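PDB 2HEU: sugar ABC transporter, sugar-binding protein from Streptococcus pneumoniae, which probably binds sugars outside the cell, as the solute-binding component of an ABC importer, and delivers them to its membrane transporter. Local coordinates for residues 85-88 with 92-95; 107-112 with 352-357; 179-184 with 370-375; 294-299 with 313-318. One frame throughout, in Å; residues are numbered along the deposited sequence.

Contact 1: residues 85-88 with 92-95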
loop_
_atom_site.group_PDB
_atom_site.type_symbol
_atom_site.label_atom_id
_atom_site.label_comp_id
_atom_site.label_asym_id
_atom_site.label_seq_id
_atom_site.Cartn_x
_atom_site.Cartn_y
_atom_site.Cartn_z
ATOM N N GLN A 85 13.660 -7.646 4.662
ATOM C CA GLN A 85 14.482 -8.520 3.812
ATOM C C GLN A 85 15.805 -8.873 4.460
ATOM O O GLN A 85 16.213 -10.040 4.575
ATOM C CB GLN A 85 14.763 -7.796 2.501
ATOM C CG GLN A 85 13.492 -7.636 1.714
ATOM C CD GLN A 85 13.655 -6.686 0.560
ATOM O OE1 GLN A 85 12.677 -6.144 0.048
ATOM N NE2 GLN A 85 14.866 -6.400 0.206
ATOM N N GLU A 86 16.474 -7.848 4.902
ATOM C CA GLU A 86 17.830 -8.017 5.416
ATOM C C GLU A 86 17.829 -8.744 6.766
ATOM O O GLU A 86 18.689 -9.583 7.032
ATOM C CB GLU A 86 18.598 -6.742 5.438
ATOM C CG GLU A 86 18.823 -6.200 4.002
ATOM C CD GLU A 86 19.608 -7.154 3.109
ATOM O OE1 GLU A 86 20.614 -7.733 3.583
ATOM O OE2 GLU A 86 19.161 -7.431 1.991
ATOM N N TRP A 87 16.892 -8.384 7.638
ATOM C CA TRP A 87 16.776 -9.006 8.919
ATOM C C TRP A 87 16.421 -10.469 8.778
ATOM O O TRP A 87 16.904 -11.322 9.515
ATOM C CB TRP A 87 15.863 -8.218 9.859
ATOM C CG TRP A 87 16.374 -6.903 10.257
ATOM C CD1 TRP A 87 17.705 -6.431 10.197
ATOM C CD2 TRP A 87 15.619 -5.820 10.762
ATOM N NE1 TRP A 87 17.753 -5.170 10.607
ATOM C CE2 TRP A 87 16.514 -4.761 10.994
ATOM C CE3 TRP A 87 14.288 -5.636 11.067
ATOM C CZ2 TRP A 87 16.126 -3.530 11.459
ATOM C CZ3 TRP A 87 13.924 -4.400 11.526
ATOM C CH2 TRP A 87 14.814 -3.386 11.740
ATOM N N ALA A 88 15.540 -10.770 7.824
ATOM C CA ALA A 88 15.162 -12.122 7.560
ATOM C C ALA A 88 16.368 -12.958 7.069
ATOM O O ALA A 88 16.607 -14.091 7.520
ATOM C CB ALA A 88 14.026 -12.196 6.572
ATOM N N VAL A 92 16.990 -12.890 12.017
ATOM C CA VAL A 92 16.339 -12.192 13.099
ATOM C C VAL A 92 14.946 -12.802 13.385
ATOM O O VAL A 92 14.465 -12.771 14.506
ATOM C CB VAL A 92 16.214 -10.706 12.776
ATOM C CG1 VAL A 92 15.303 -9.945 13.718
ATOM C CG2 VAL A 92 17.619 -10.109 12.638
ATOM N N PHE A 93 14.287 -13.362 12.349
ATOM C CA PHE A 93 12.890 -13.797 12.418
ATOM C C PHE A 93 12.670 -15.281 12.180
ATOM O O PHE A 93 13.417 -15.914 11.418
ATOM C CB PHE A 93 12.014 -12.992 11.392
ATOM C CG PHE A 93 11.990 -11.532 11.646
ATOM C CD1 PHE A 93 11.502 -11.032 12.841
ATOM C CD2 PHE A 93 12.383 -10.639 10.635
ATOM C CE1 PHE A 93 11.396 -9.690 13.095
ATOM C CE2 PHE A 93 12.357 -9.265 10.921
ATOM C CZ PHE A 93 11.846 -8.800 12.119
ATOM N N GLU A 94 11.695 -15.842 12.914
ATOM C CA GLU A 94 11.341 -17.235 12.759
ATOM C C GLU A 94 10.825 -17.499 11.342
ATOM O O GLU A 94 10.048 -16.734 10.799
ATOM C CB GLU A 94 10.281 -17.598 13.772
ATOM C CG GLU A 94 9.950 -19.091 13.767
ATOM C CD GLU A 94 8.982 -19.528 14.799
ATOM O OE1 GLU A 94 8.505 -18.756 15.609
ATOM O OE2 GLU A 94 8.691 -20.777 14.818
ATOM N N ASP A 95 11.238 -18.597 10.737
ATOM C CA ASP A 95 10.751 -19.085 9.507
ATOM C C ASP A 95 9.352 -19.638 9.747
ATOM O O ASP A 95 9.078 -20.589 10.478
ATOM C CB ASP A 95 11.721 -20.182 8.934
ATOM C CG ASP A 95 11.229 -20.828 7.654
ATOM O OD1 ASP A 95 10.225 -20.383 7.071
ATOM O OD2 ASP A 95 11.926 -21.780 7.213
HETATM O O HOH W 1 15.245 -14.537 9.915
#
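Trp87 and Val92 join through a backbone bond where helix 82-89 ends and the chain turns back on itself. Spanning five residues, this i-to-i+5 bond is of the kind seen in Schellman-type helix ends, here at the C-terminal end of a helix of the solute-binding fold. Two polar links hold the turn. Val92 N donates to Trp87 O at 3.0 Å, nearly straight at 166° at the hydrogen. The next carbonyl is joined by a relay: water 1 donates to Ala88 O at 2.8 Å and accepts from Phe93 N. Two successive carbonyls near the helix end are thus linked, one directly and one through water, to successive amides of the outgoing chain, which goes on to pair with strand 295-298 through Glu94 and Ile298.

The apolar contacts gather about Trp87 CB. Val92 lies alongside Trp87, pointing the same way, with CG2 3.8 Å from Trp87 CB. Because this methyl sits beside the backbone N and anti to the carbonyl carbon, it is kept close to the bonded carbonyl. Phe93 arrives from another direction, and its CE2 rests 3.8 Å from Trp87 CB while lying at the edge of the indole, near the ring plane. The rest of the indole runs on to helix 58-67, where it packs on Leu62, Lys63, Val66 and Leu67. Val92 CG1 sits over the centre of the Phe93 ring, 3.8 Å above its plane.

Contact 2: residues 107-112 with 352-357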
loop_
_atom_site.group_PDB
_atom_site.type_symbol
_atom_site.label_atom_id
_atom_site.label_comp_id
_atom_site.label_asym_id
_atom_site.label_seq_id
_atom_site.Cartn_x
_atom_site.Cartn_y
_atom_site.Cartn_z
ATOM N N ASN A 107 -3.848 -17.586 -1.363
ATOM C CA ASN A 107 -2.876 -18.299 -2.205
ATOM C C ASN A 107 -1.834 -17.320 -2.755
ATOM O O ASN A 107 -2.172 -16.341 -3.413
ATOM C CB ASN A 107 -3.612 -18.895 -3.369
ATOM C CG ASN A 107 -4.344 -20.130 -3.056
ATOM O OD1 ASN A 107 -4.258 -20.628 -1.935
ATOM N ND2 ASN A 107 -5.005 -20.689 -4.042
ATOM N N GLY A 108 -0.562 -17.664 -2.558
ATOM C CA GLY A 108 0.515 -16.939 -3.257
ATOM C C GLY A 108 0.891 -15.602 -2.647
ATOM O O GLY A 108 1.932 -15.054 -3.018
ATOM N N TYR A 109 0.128 -15.083 -1.680
ATOM C CA TYR A 109 0.389 -13.733 -1.285
ATOM C C TYR A 109 1.557 -13.575 -0.315
ATOM O O TYR A 109 2.397 -12.707 -0.498
ATOM C CB TYR A 109 -0.872 -13.058 -0.745
ATOM C CG TYR A 109 -0.673 -11.555 -0.628
ATOM C CD1 TYR A 109 -0.541 -10.808 -1.801
ATOM C CD2 TYR A 109 -0.449 -10.860 0.549
ATOM C CE1 TYR A 109 -0.241 -9.502 -1.819
ATOM C CE2 TYR A 109 -0.184 -9.465 0.590
ATOM C CZ TYR A 109 -0.093 -8.812 -0.624
ATOM O OH TYR A 109 0.283 -7.483 -0.580
ATOM N N ALA A 110 1.617 -14.386 0.740
ATOM C CA ALA A 110 2.726 -14.319 1.681
ATOM C C ALA A 110 4.047 -14.504 0.942
ATOM O O ALA A 110 5.059 -13.940 1.317
ATOM C CB ALA A 110 2.565 -15.277 2.813
ATOM N N GLU A 111 4.050 -15.379 -0.075
ATOM C CA GLU A 111 5.198 -15.761 -0.826
ATOM C C GLU A 111 5.806 -14.578 -1.613
ATOM O O GLU A 111 7.009 -14.607 -1.971
ATOM C CB GLU A 111 4.862 -16.883 -1.787
ATOM C CG GLU A 111 4.456 -18.188 -1.165
ATOM C CD GLU A 111 3.030 -18.384 -0.751
ATOM O OE1 GLU A 111 2.221 -17.440 -0.713
ATOM O OE2 GLU A 111 2.659 -19.580 -0.516
ATOM N N LYS A 112 5.031 -13.529 -1.847
ATOM C CA LYS A 112 5.538 -12.340 -2.515
ATOM C C LYS A 112 6.553 -11.591 -1.747
ATOM O O LYS A 112 7.189 -10.667 -2.283
ATOM C CB LYS A 112 4.405 -11.446 -2.932
ATOM C CG LYS A 112 3.564 -12.154 -3.971
ATOM C CD LYS A 112 2.547 -11.324 -4.593
ATOM C CE LYS A 112 1.707 -12.196 -5.580
ATOM N NZ LYS A 112 0.685 -11.493 -6.229
ATOM N N TYR A 352 -9.586 -6.780 -7.153
ATOM C CA TYR A 352 -8.551 -7.808 -7.512
ATOM C C TYR A 352 -7.450 -7.822 -6.401
ATOM O O TYR A 352 -6.326 -8.253 -6.668
ATOM C CB TYR A 352 -7.996 -7.585 -8.983
ATOM C CG TYR A 352 -9.014 -8.011 -10.075
ATOM C CD1 TYR A 352 -9.162 -9.326 -10.516
ATOM C CD2 TYR A 352 -9.833 -7.066 -10.714
ATOM C CE1 TYR A 352 -10.061 -9.694 -11.488
ATOM C CE2 TYR A 352 -10.866 -7.458 -11.669
ATOM C CZ TYR A 352 -10.925 -8.803 -12.073
ATOM O OH TYR A 352 -11.758 -9.238 -12.996
ATOM N N ALA A 353 -7.755 -7.459 -5.142
ATOM C CA ALA A 353 -6.759 -7.520 -4.071
ATOM C C ALA A 353 -6.247 -8.950 -3.901
ATOM O O ALA A 353 -6.997 -9.911 -4.037
ATOM C CB ALA A 353 -7.292 -6.999 -2.744
ATOM N N PHE A 354 -4.926 -9.081 -3.698
ATOM C CA PHE A 354 -4.239 -10.324 -3.378
ATOM C C PHE A 354 -4.151 -11.252 -4.559
ATOM O O PHE A 354 -3.808 -12.445 -4.368
ATOM C CB PHE A 354 -4.809 -11.016 -2.103
ATOM C CG PHE A 354 -4.896 -10.040 -0.966
ATOM C CD1 PHE A 354 -3.786 -9.490 -0.355
ATOM C CD2 PHE A 354 -6.117 -9.634 -0.531
ATOM C CE1 PHE A 354 -3.912 -8.535 0.636
ATOM C CE2 PHE A 354 -6.272 -8.698 0.415
ATOM C CZ PHE A 354 -5.148 -8.146 1.039
ATOM N N THR A 355 -4.417 -10.767 -5.759
ATOM C CA THR A 355 -4.289 -11.543 -6.982
ATOM C C THR A 355 -3.094 -11.043 -7.781
ATOM O O THR A 355 -2.405 -10.110 -7.332
ATOM C CB THR A 355 -5.551 -11.429 -7.814
ATOM O OG1 THR A 355 -5.551 -10.124 -8.507
ATOM C CG2 THR A 355 -6.842 -11.662 -7.098
ATOM N N ASP A 356 -2.963 -11.481 -9.060
ATOM C CA ASP A 356 -1.857 -11.080 -9.942
ATOM C C ASP A 356 -1.979 -9.616 -10.248
ATOM O O ASP A 356 -0.997 -8.949 -10.581
ATOM C CB ASP A 356 -1.583 -12.015 -11.144
ATOM C CG ASP A 356 -2.743 -12.305 -11.977
ATOM O OD1 ASP A 356 -3.774 -11.648 -11.828
ATOM O OD2 ASP A 356 -2.581 -13.240 -12.839
ATOM N N ARG A 357 -3.152 -9.069 -10.055
ATOM C CA ARG A 357 -3.382 -7.697 -10.422
ATOM C C ARG A 357 -3.167 -6.711 -9.303
ATOM O O ARG A 357 -3.354 -5.530 -9.497
ATOM C CB ARG A 357 -4.771 -7.527 -11.026
ATOM C CG ARG A 357 -4.881 -8.301 -12.357
ATOM C CD ARG A 357 -6.298 -8.415 -12.883
ATOM N NE ARG A 357 -6.859 -7.139 -13.323
ATOM C CZ ARG A 357 -8.020 -7.046 -13.906
ATOM N NH1 ARG A 357 -8.831 -8.092 -14.048
ATOM N NH2 ARG A 357 -8.491 -5.915 -14.309
HETATM O O HOH W 2 -1.300 -13.578 -4.277
HETATM O O HOH W 3 -4.545 -15.136 -4.035
HETATM O O HOH W 4 -1.200 -9.861 -4.952
#
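The loop 352-357 meets Tyr109 through Phe354 and approaches Lys112 with Thr355, on a turn anchored at its first residue. Thr355 N donates to Tyr352 O, closing a type II beta turn, and the Thr355 hydroxyl OG1 adds a second bond to Tyr352 O at 2.7 Å. Phe354 takes the third position of that turn, and its ring supplies the main contact: an edge-to-face stack on Tyr109 with the planes 83° apart. Phe354 CD1 is the leading atom, 3.5 Å above the Tyr109 plane and over its centre. With CG anti to the backbone N (chi1 -167°), the Tyr109 ring extends toward the turn, while its hydroxyl bonds to Tyr113. The pair thus joins the segment leading to strand 122-123, part of the five-stranded sheet, to the loop before strand 358-360, which pairs with 288-290; in this two-lobed family such a junction probably lies near the interlobe hinge. Phe354 O receives water 2 and water 3, and both also donate to Asn107 O. At Thr355, water 4 donates to the carbonyl O at 2.7 Å and accepts from Lys112 NZ, at the end of an extended chain. Thr355 OG1 in turn accepts from Arg357 N at 3.0 Å, an ST turn, and the Arg357 guanidinium reaches Ser286.

Contact 3: residues 179-184 with 370-375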
loop_
_atom_site.group_PDB
_atom_site.type_symbol
_atom_site.label_atom_id
_atom_site.label_comp_id
_atom_site.label_asym_id
_atom_site.label_seq_id
_atom_site.Cartn_x
_atom_site.Cartn_y
_atom_site.Cartn_z
ATOM N N GLY A 179 2.021 5.855 -6.386
ATOM C CA GLY A 179 1.284 4.765 -6.936
ATOM C C GLY A 179 0.848 4.967 -8.355
ATOM O O GLY A 179 0.797 4.040 -9.161
ATOM N N TYR A 180 0.522 6.215 -8.736
ATOM C CA TYR A 180 0.052 6.532 -10.076
ATOM C C TYR A 180 1.141 6.172 -11.101
ATOM O O TYR A 180 0.872 5.495 -12.090
ATOM C CB TYR A 180 -0.354 7.983 -10.158
ATOM C CG TYR A 180 -1.022 8.343 -11.460
ATOM C CD1 TYR A 180 -2.388 8.372 -11.607
ATOM C CD2 TYR A 180 -0.276 8.645 -12.588
ATOM C CE1 TYR A 180 -2.990 8.648 -12.820
ATOM C CE2 TYR A 180 -0.843 8.923 -13.809
ATOM C CZ TYR A 180 -2.199 8.924 -13.925
ATOM O OH TYR A 180 -2.844 9.173 -15.112
ATOM N N ASN A 181 2.340 6.672 -10.880
ATOM C CA ASN A 181 3.405 6.439 -11.859
ATOM C C ASN A 181 3.898 5.006 -11.804
ATOM O O ASN A 181 4.277 4.429 -12.834
ATOM C CB ASN A 181 4.506 7.465 -11.703
ATOM C CG ASN A 181 5.395 7.574 -12.958
ATOM O OD1 ASN A 181 4.967 7.128 -14.048
ATOM N ND2 ASN A 181 6.543 8.181 -12.801
ATOM N N GLN A 182 3.918 4.386 -10.629
ATOM C CA GLN A 182 4.262 2.947 -10.618
ATOM C C GLN A 182 3.283 2.171 -11.467
ATOM O O GLN A 182 3.695 1.251 -12.191
ATOM C CB GLN A 182 4.320 2.415 -9.188
ATOM C CG GLN A 182 5.469 2.986 -8.410
ATOM C CD GLN A 182 5.753 2.243 -7.128
ATOM O OE1 GLN A 182 5.343 1.093 -6.952
ATOM N NE2 GLN A 182 6.475 2.884 -6.244
ATOM N N LEU A 183 2.010 2.494 -11.410
ATOM C CA LEU A 183 0.967 1.802 -12.195
ATOM C C LEU A 183 1.041 2.189 -13.686
ATOM O O LEU A 183 0.716 1.357 -14.540
ATOM C CB LEU A 183 -0.386 2.016 -11.606
ATOM C CG LEU A 183 -0.594 1.279 -10.284
ATOM C CD1 LEU A 183 -1.832 1.792 -9.546
ATOM C CD2 LEU A 183 -0.683 -0.188 -10.507
ATOM N N ALA A 184 1.468 3.410 -13.991
ATOM C CA ALA A 184 1.761 3.760 -15.384
ATOM C C ALA A 184 2.802 2.816 -15.934
ATOM O O ALA A 184 2.635 2.198 -17.005
ATOM C CB ALA A 184 2.225 5.216 -15.446
ATOM N N ALA A 370 11.985 8.572 -2.468
ATOM C CA ALA A 370 11.538 9.943 -2.519
ATOM C C ALA A 370 11.839 10.597 -3.873
ATOM O O ALA A 370 11.017 11.368 -4.365
ATOM C CB ALA A 370 12.224 10.811 -1.393
ATOM N N ASP A 371 12.997 10.334 -4.465
ATOM C CA ASP A 371 13.319 10.961 -5.715
ATOM C C ASP A 371 12.435 10.523 -6.859
ATOM O O ASP A 371 12.253 11.266 -7.845
ATOM C CB ASP A 371 14.782 10.817 -6.071
ATOM C CG ASP A 371 15.733 11.599 -5.194
ATOM O OD1 ASP A 371 15.283 12.325 -4.291
ATOM O OD2 ASP A 371 16.963 11.460 -5.388
ATOM N N PHE A 372 11.845 9.332 -6.757
ATOM C CA PHE A 372 10.868 8.860 -7.723
ATOM C C PHE A 372 9.587 9.663 -7.560
ATOM O O PHE A 372 8.937 10.090 -8.553
ATOM C CB PHE A 372 10.587 7.353 -7.567
ATOM C CG PHE A 372 9.677 6.818 -8.597
ATOM C CD1 PHE A 372 10.126 6.447 -9.869
ATOM C CD2 PHE A 372 8.309 6.647 -8.335
ATOM C CE1 PHE A 372 9.248 5.932 -10.824
ATOM C CE2 PHE A 372 7.434 6.163 -9.286
ATOM C CZ PHE A 372 7.913 5.771 -10.524
ATOM N N HIS A 373 9.157 9.907 -6.305
ATOM C CA HIS A 373 7.992 10.795 -6.086
ATOM C C HIS A 373 8.239 12.125 -6.749
ATOM O O HIS A 373 7.404 12.689 -7.479
ATOM C CB HIS A 373 7.739 11.020 -4.590
ATOM C CG HIS A 373 7.670 9.785 -3.758
ATOM N ND1 HIS A 373 7.699 9.908 -2.408
ATOM C CD2 HIS A 373 7.602 8.469 -4.072
ATOM C CE1 HIS A 373 7.644 8.683 -1.918
ATOM N NE2 HIS A 373 7.531 7.778 -2.875
ATOM N N THR A 374 9.420 12.702 -6.493
ATOM C CA THR A 374 9.741 14.046 -6.949
ATOM C C THR A 374 9.729 14.110 -8.484
ATOM O O THR A 374 9.204 15.055 -9.048
ATOM C CB THR A 374 11.094 14.484 -6.388
ATOM O OG1 THR A 374 10.981 14.490 -4.967
ATOM C CG2 THR A 374 11.585 15.801 -6.949
ATOM N N LEU A 375 10.389 13.144 -9.157
ATOM C CA LEU A 375 10.431 13.239 -10.615
ATOM C C LEU A 375 9.029 13.107 -11.203
ATOM O O LEU A 375 8.725 13.707 -12.249
ATOM C CB LEU A 375 11.403 12.244 -11.211
ATOM C CG LEU A 375 11.096 10.744 -11.123
ATOM C CD1 LEU A 375 10.172 10.257 -12.239
ATOM C CD2 LEU A 375 12.372 9.902 -11.085
#
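Helices 179-184 and 370-375, which meet through Asn181 and Phe372, cross almost at right angles (85°) with their axes 10.2 Å apart at closest approach. The benzyl group of Phe372 reaches across. A chi1 of -176° swings the ring away from its own backbone N, toward the other helix, and places its far end against two neighbouring side chains. Phe372 CE2 lies 3.8 Å from Gln182 CG and 4.0 Å from Asn181 CB. The Asn181 amide is turned nearly parallel to the phenyl plane, 16° from it, whereas that of Gln182 stands steeply to it. Gln182 meets the ring with its CG methylene, while its amide is held beyond the contact: OE1 accepts from Leu362 N and NE2 donates to Gln363 OE1. Leu375, one turn after Phe372, brings its CD1 methyl near the end of the Asn181 side chain and also packs on Leu392. Around the phenyl ring, Trp366, and Phe395 from helix 385-396, add further aromatic neighbours. This is a buried, steep helix-helix crossing in which one aromatic side chain reaches from one helix to the side chains of the other, and it ties the C-terminal helices to helix 178-189 in a helical part of the solute-binding fold.

Contact 4: residues 294-299 with 313-318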
loop_
_atom_site.group_PDB
_atom_site.type_symbol
_atom_site.label_atom_id
_atom_site.label_comp_id
_atom_site.label_asym_id
_atom_site.label_seq_id
_atom_site.Cartn_x
_atom_site.Cartn_y
_atom_site.Cartn_z
ATOM N N LEU A 294 -1.050 -4.341 8.268
ATOM C CA LEU A 294 -0.991 -5.215 9.469
ATOM C C LEU A 294 -0.317 -6.481 9.069
ATOM O O LEU A 294 -0.878 -7.278 8.287
ATOM C CB LEU A 294 -2.399 -5.442 10.017
ATOM C CG LEU A 294 -2.356 -6.104 11.447
ATOM C CD1 LEU A 294 -1.984 -5.070 12.526
ATOM C CD2 LEU A 294 -3.667 -6.796 11.763
ATOM N N ALA A 295 0.929 -6.646 9.490
ATOM C CA ALA A 295 1.829 -7.656 8.910
ATOM C C ALA A 295 2.823 -7.954 10.007
ATOM O O ALA A 295 3.508 -7.074 10.477
ATOM C CB ALA A 295 2.496 -7.155 7.652
ATOM N N TRP A 296 2.857 -9.235 10.434
ATOM C CA TRP A 296 3.614 -9.622 11.637
ATOM C C TRP A 296 4.653 -10.662 11.358
ATOM O O TRP A 296 4.461 -11.623 10.612
ATOM C CB TRP A 296 2.695 -10.168 12.734
ATOM C CG TRP A 296 1.665 -9.248 13.283
ATOM C CD1 TRP A 296 1.529 -7.889 13.028
ATOM C CD2 TRP A 296 0.571 -9.551 14.145
ATOM N NE1 TRP A 296 0.461 -7.392 13.695
ATOM C CE2 TRP A 296 -0.138 -8.384 14.442
ATOM C CE3 TRP A 296 0.188 -10.760 14.768
ATOM C CZ2 TRP A 296 -1.254 -8.353 15.295
ATOM C CZ3 TRP A 296 -0.896 -10.715 15.617
ATOM C CH2 TRP A 296 -1.600 -9.537 15.866
ATOM N N SER A 297 5.773 -10.484 12.069
ATOM C CA SER A 297 6.891 -11.439 12.128
ATOM C C SER A 297 7.174 -11.811 13.605
ATOM O O SER A 297 6.751 -11.060 14.506
ATOM C CB SER A 297 8.127 -10.835 11.485
ATOM O OG SER A 297 7.930 -10.574 10.101
ATOM N N ILE A 298 7.816 -12.935 13.804
ATOM C CA ILE A 298 8.117 -13.425 15.163
ATOM C C ILE A 298 9.590 -13.433 15.335
ATOM O O ILE A 298 10.338 -13.909 14.482
ATOM C CB ILE A 298 7.539 -14.825 15.368
ATOM C CG1 ILE A 298 6.021 -14.863 15.144
ATOM C CG2 ILE A 298 7.915 -15.362 16.760
ATOM C CD1 ILE A 298 5.445 -16.258 15.263
ATOM N N SER A 299 10.092 -12.909 16.468
ATOM C CA SER A 299 11.527 -13.029 16.734
ATOM C C SER A 299 11.979 -14.489 16.755
ATOM O O SER A 299 11.405 -15.338 17.435
ATOM C CB SER A 299 11.820 -12.431 18.114
ATOM O OG SER A 299 13.191 -12.638 18.427
ATOM N N GLU A 313 -1.284 -16.880 15.423
ATOM C CA GLU A 313 -2.341 -17.773 14.958
ATOM C C GLU A 313 -3.708 -17.186 15.261
ATOM O O GLU A 313 -4.617 -17.282 14.437
ATOM C CB GLU A 313 -2.160 -19.151 15.594
ATOM C CG GLU A 313 -3.181 -20.143 15.069
ATOM C CD GLU A 313 -4.442 -20.245 15.846
ATOM O OE1 GLU A 313 -4.365 -20.298 17.102
ATOM O OE2 GLU A 313 -5.503 -20.428 15.217
ATOM N N TYR A 314 -3.901 -16.633 16.436
ATOM C CA TYR A 314 -5.157 -16.116 16.826
ATOM C C TYR A 314 -5.654 -15.068 15.809
ATOM O O TYR A 314 -6.837 -15.092 15.414
ATOM C CB TYR A 314 -5.056 -15.448 18.255
ATOM C CG TYR A 314 -6.336 -15.038 18.834
ATOM C CD1 TYR A 314 -6.682 -13.728 19.040
ATOM C CD2 TYR A 314 -7.251 -15.985 19.268
ATOM C CE1 TYR A 314 -7.826 -13.358 19.619
ATOM C CE2 TYR A 314 -8.450 -15.632 19.883
ATOM C CZ TYR A 314 -8.734 -14.321 20.032
ATOM O OH TYR A 314 -9.935 -13.901 20.562
ATOM N N MET A 315 -4.752 -14.179 15.377
ATOM C CA MET A 315 -5.155 -13.138 14.445
ATOM C C MET A 315 -5.508 -13.669 13.073
ATOM O O MET A 315 -6.205 -12.969 12.298
ATOM C CB MET A 315 -4.042 -12.084 14.390
ATOM C CG MET A 315 -4.446 -10.765 13.707
ATOM S SD MET A 315 -5.414 -9.811 14.839
ATOM C CE MET A 315 -6.108 -9.776 13.931
ATOM N N THR A 316 -5.010 -14.854 12.694
ATOM C CA THR A 316 -5.380 -15.474 11.421
ATOM C C THR A 316 -6.796 -16.104 11.406
ATOM O O THR A 316 -7.244 -16.524 10.360
ATOM C CB THR A 316 -4.371 -16.491 10.952
ATOM O OG1 THR A 316 -4.448 -17.697 11.797
ATOM C CG2 THR A 316 -2.926 -16.051 10.835
ATOM N N ARG A 317 -7.412 -16.227 12.577
ATOM C CA ARG A 317 -8.737 -16.817 12.621
ATOM C C ARG A 317 -9.756 -15.836 12.021
ATOM O O ARG A 317 -9.696 -14.645 12.321
ATOM C CB ARG A 317 -9.135 -17.089 14.071
ATOM C CG ARG A 317 -8.260 -18.111 14.730
ATOM C CD ARG A 317 -8.625 -18.300 16.162
ATOM N NE ARG A 317 -7.724 -19.198 16.815
ATOM C CZ ARG A 317 -7.861 -19.641 18.061
ATOM N NH1 ARG A 317 -8.912 -19.205 18.764
ATOM N NH2 ARG A 317 -6.943 -20.376 18.593
ATOM N N PRO A 318 -10.701 -16.285 11.194
ATOM C CA PRO A 318 -11.604 -15.331 10.549
ATOM C C PRO A 318 -12.377 -14.514 11.463
ATOM O O PRO A 318 -12.526 -13.318 11.233
ATOM C CB PRO A 318 -12.522 -16.258 9.717
ATOM C CG PRO A 318 -12.132 -17.582 9.920
ATOM C CD PRO A 318 -10.909 -17.673 10.755
#
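Glu313 OE2 is gripped by two arginines beside the contact of Met315 with Trp296: Arg317 NE donates to it at 3.0 Å, nearly straight, and Arg104 NH1 forms a second salt bridge. Arg317 holds the carboxylate side-on, since its NH2 also reaches Glu313 OE1, on the syn lone pair. The two oxygens are met differently, OE2 from above the carboxylate plane. Main-chain Glu313 O accepts the Thr316 hydroxyl at 2.7 Å, near the C-terminal end of helix 305-315. Arg317 takes the N-cap position of helix 318-328, so the bidentate pair spans the junction between the two helices.

Toward the strand the contact is apolar. Met315 crosses Trp296 at about a right angle; its first torsion, -167°, extends the chain from the main chain over to the far end of the indole. Met315 CB lies 3.6 Å from Trp296 CZ3, Met315 CG is 3.8 Å from Trp296 CH2, and the sulfur completes a Met-aromatic contact, SD standing 4.9 Å from the centroid of the six-membered ring and 50° off its normal. Phe124 meets the same indole edge-to-face, and Phe311 lies almost parallel to it. Helix 305-315 thus packs against a central-sheet strand through dispersion and sulfur-aromatic contact, while Glu313 is paired with Arg317 and Arg104 at the helix junction, an arrangement that would probably keep Glu313 ionised.

Overall arrangement
From the N terminus, contact 1 comes first and closes a short turn, bringing the end of helix 82-89 against the chain that follows it. Contacts 2 and 3 open next, at 107-112 and 179-184. Contact 4 then opens and closes within both of these long loops, fastening strand 295-298 to the end of helix 305-315. Contact 2 closes at 352-357, joining the loop before strand 122-123 to that before strand 358-360; contact 3 closes at 370-375, joining helix 178-189 to helix 370-382, so the two cross. Contacts 1 and 4 touch, Glu94 N probably donating to Ile298 O (2.8 Å). Contact 3 lies across the chain's centre from contact 4, their centres about 31 Å apart.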